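Local structure of type II restriction enzyme AgeI (Thalassobius gelatinovorus, 5DWA) at residues A[92-95]-A[96-99]. The protein recognises the double-stranded DNA sequence 5'-ACCGGT-3' and cleaves after the leading A, leaving fragments with terminal 5'-phosphates. Sequence-based numbering, arbitrary orientation.
Sequences SGEA and FEVA. With nucleotides of chain C.
Glu-94 and Glu-97 meet one turn apart on the long alpha-helix 84-109 of this PD-(D/E)XK nuclease, where residues 92-99 pass from the DNA backbone into the protein interior. Main-chain i to i+4 bonds hold the two turns together. Val-98 N donates to Glu-94 O at 3.0 Å, nearly straight at 167°, and Ala-99 N to Ala-95 O at 2.9 Å. Phe-96 N bonds to Ser-92 O at 3.1 Å, with Gly-93 O as a weaker second acceptor.

The two carboxylates do not pair. Glu-97 has CG beside its own backbone N (chi1 -58°), and its extended chain runs back toward Glu-94, so that its OE2 lies 3.4 Å from Glu-94 CA, beside the base of the Glu-94 side chain. Glu-94 carries its own acid group outward, the two carboxylate planes turned 77° apart and their OE2 atoms 5.0 Å from each other. Glu-94 OE1 forms a salt bridge with Arg-44, while Glu-97 packs on Phe-119 and Asp-142.

Nonpolar groups line other sides of the helix. Ala-95 packs on Ile-47 and Val-98 on Asp-45 and Gln-49, all of helix 43-57; Ala-95 also touches Trp-67 of helix 63-78. Phe-96, with CG anti to its N, swings its ring away from the preceding turn onto Leu-197.

At the DNA end, Ser-92 OG is hydrogen-bonded to Trp-88 O, one turn back, and packs beside the sugar of DC6 of chain C. Gly-93, without a side chain, brings its CA to 3.8 Å from OP1 of that nucleotide's phosphate.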
ATOM      1  N   SER A  92      -0.314  13.882   3.528  1.00 11.36           N
ATOM      2  CA  SER A  92      -1.460  13.775   4.434  1.00 11.10           C
ATOM      3  C   SER A  92      -1.303  12.702   5.515  1.00 12.77           C
ATOM      4  O   SER A  92      -1.855  12.839   6.598  1.00 13.97           O
ATOM      5  CB  SER A  92      -2.746  13.533   3.628  1.00 11.62           C
ATOM      6  OG  SER A  92      -2.755  12.251   3.013  1.00 12.13           O
ATOM      7  N   GLY A  93      -0.545  11.651   5.229  1.00 13.19           N
ATOM      8  CA  GLY A  93      -0.285  10.616   6.217  1.00 14.21           C
ATOM      9  C   GLY A  93       0.467  11.195   7.393  1.00 14.25           C
ATOM     10  O   GLY A  93       0.062  11.053   8.548  1.00 14.79           O
ATOM     11  N   GLU A  94       1.563  11.883   7.092  1.00 13.50           N
ATOM     12  CA  GLU A  94       2.324  12.540   8.142  1.00 12.40           C
ATOM     13  C   GLU A  94       1.526  13.671   8.789  1.00 13.10           C
ATOM     14  O   GLU A  94       1.710  13.978   9.971  1.00 12.33           O
ATOM     15  CB  GLU A  94       3.652  13.060   7.589  1.00 13.49           C
ATOM     16  CG  GLU A  94       4.567  11.920   7.149  1.00 16.11           C
ATOM     17  CD  GLU A  94       5.993  12.350   6.870  1.00 18.90           C
ATOM     18  OE1 GLU A  94       6.223  13.556   6.656  1.00 18.78           O
ATOM     19  OE2 GLU A  94       6.888  11.469   6.884  1.00 22.46           O
ATOM     20  N   ALA A  95       0.624  14.288   8.037  1.00 12.82           N
ATOM     21  CA  ALA A  95      -0.190  15.353   8.614  1.00 11.23           C
ATOM     22  C   ALA A  95      -1.084  14.832   9.736  1.00 11.56           C
ATOM     23  O   ALA A  95      -1.322  15.538  10.708  1.00 12.24           O
ATOM     24  CB  ALA A  95      -1.031  16.025   7.542  1.00 11.79           C
ATOM     25  N   PHE A  96      -1.596  13.609   9.614  1.00 11.84           N
ATOM     26  CA  PHE A  96      -2.448  13.081  10.675  1.00 11.76           C
ATOM     27  C   PHE A  96      -1.619  12.827  11.949  1.00 11.65           C
ATOM     28  O   PHE A  96      -2.082  13.081  13.066  1.00 12.06           O
ATOM     29  CB  PHE A  96      -3.168  11.815  10.193  1.00 12.45           C
ATOM     30  CG  PHE A  96      -4.103  11.222  11.209  1.00 12.09           C
ATOM     31  CD1 PHE A  96      -4.977  12.014  11.933  1.00 13.19           C
ATOM     32  CD2 PHE A  96      -4.112   9.855  11.423  1.00 12.84           C
ATOM     33  CE1 PHE A  96      -5.841  11.446  12.863  1.00 13.32           C
ATOM     34  CE2 PHE A  96      -4.967   9.277  12.353  1.00 12.85           C
ATOM     35  CZ  PHE A  96      -5.832  10.073  13.075  1.00 13.72           C
ATOM     36  N   GLU A  97      -0.390  12.344  11.783  1.00 11.28           N
ATOM     37  CA  GLU A  97       0.543  12.249  12.915  1.00 11.89           C
ATOM     38  C   GLU A  97       0.743  13.613  13.589  1.00 12.63           C
ATOM     39  O   GLU A  97       0.671  13.722  14.816  1.00 12.77           O
ATOM     40  CB  GLU A  97       1.892  11.712  12.468  1.00 12.41           C
ATOM     41  CG  GLU A  97       1.816  10.347  11.799  1.00 14.57           C
ATOM     42  CD  GLU A  97       3.184   9.921  11.321  1.00 18.88           C
ATOM     43  OE1 GLU A  97       4.041   9.631  12.176  1.00 20.00           O
ATOM     44  OE2 GLU A  97       3.419   9.919  10.097  1.00 22.25           O
ATOM     45  N   VAL A  98       1.019  14.641  12.787  1.00 12.45           N
ATOM     46  CA  VAL A  98       1.171  16.005  13.310  1.00 12.27           C
ATOM     47  C   VAL A  98      -0.053  16.415  14.117  1.00 12.58           C
ATOM     48  O   VAL A  98       0.065  16.948  15.214  1.00 13.75           O
ATOM     49  CB  VAL A  98       1.397  17.031  12.177  1.00 13.02           C
ATOM     50  CG1 VAL A  98       1.257  18.470  12.703  1.00 13.86           C
ATOM     51  CG2 VAL A  98       2.762  16.837  11.553  1.00 13.66           C
ATOM     52  N   ALA A  99      -1.232  16.161  13.568  1.00 12.05           N
ATOM     53  CA  ALA A  99      -2.475  16.551  14.218  1.00 12.82           C
ATOM     54  C   ALA A  99      -2.703  15.792  15.532  1.00 12.20           C
ATOM     55  O   ALA A  99      -3.149  16.387  16.511  1.00 12.42           O
ATOM     56  CB  ALA A  99      -3.650  16.341  13.272  1.00 13.35           C
TER
ATOM     57  P    DC C   6      -1.342   6.618   4.942  1.00 23.56           P
ATOM     58  OP1  DC C   6      -2.009   7.242   6.073  1.00 23.86           O
ATOM     59  OP2  DC C   6      -1.130   5.163   4.847  1.00 27.58           O
ATOM     60  O5'  DC C   6      -2.156   7.066   3.645  1.00 17.38           O
ATOM     61  C5'  DC C   6      -2.366   8.426   3.405  1.00 15.04           C
ATOM     62  C4'  DC C   6      -3.020   8.596   2.055  1.00 12.75           C
ATOM     63  O4'  DC C   6      -2.186   8.017   1.030  1.00 13.05           O
ATOM     64  C3'  DC C   6      -4.391   7.959   1.906  1.00 11.36           C
ATOM     65  O3'  DC C   6      -5.187   8.833   1.161  1.00 11.16           O
ATOM     66  C2'  DC C   6      -4.104   6.666   1.128  1.00 11.86           C
ATOM     67  C1'  DC C   6      -2.915   7.070   0.269  1.00 13.01           C
ATOM     68  N1   DC C   6      -1.981   5.967  -0.025  1.00 12.67           N
ATOM     69  C2   DC C   6      -1.651   5.643  -1.346  1.00 13.16           C
ATOM     70  O2   DC C   6      -2.190   6.248  -2.281  1.00 13.75           O
ATOM     71  N3   DC C   6      -0.760   4.647  -1.569  1.00 13.80           N
ATOM     72  C4   DC C   6      -0.189   4.021  -0.545  1.00 14.24           C
ATOM     73  N4   DC C   6       0.677   3.043  -0.815  1.00 14.75           N
ATOM     74  C5   DC C   6      -0.486   4.361   0.801  1.00 13.79           C
ATOM     75  C6   DC C   6      -1.370   5.331   1.015  1.00 12.89           C
TER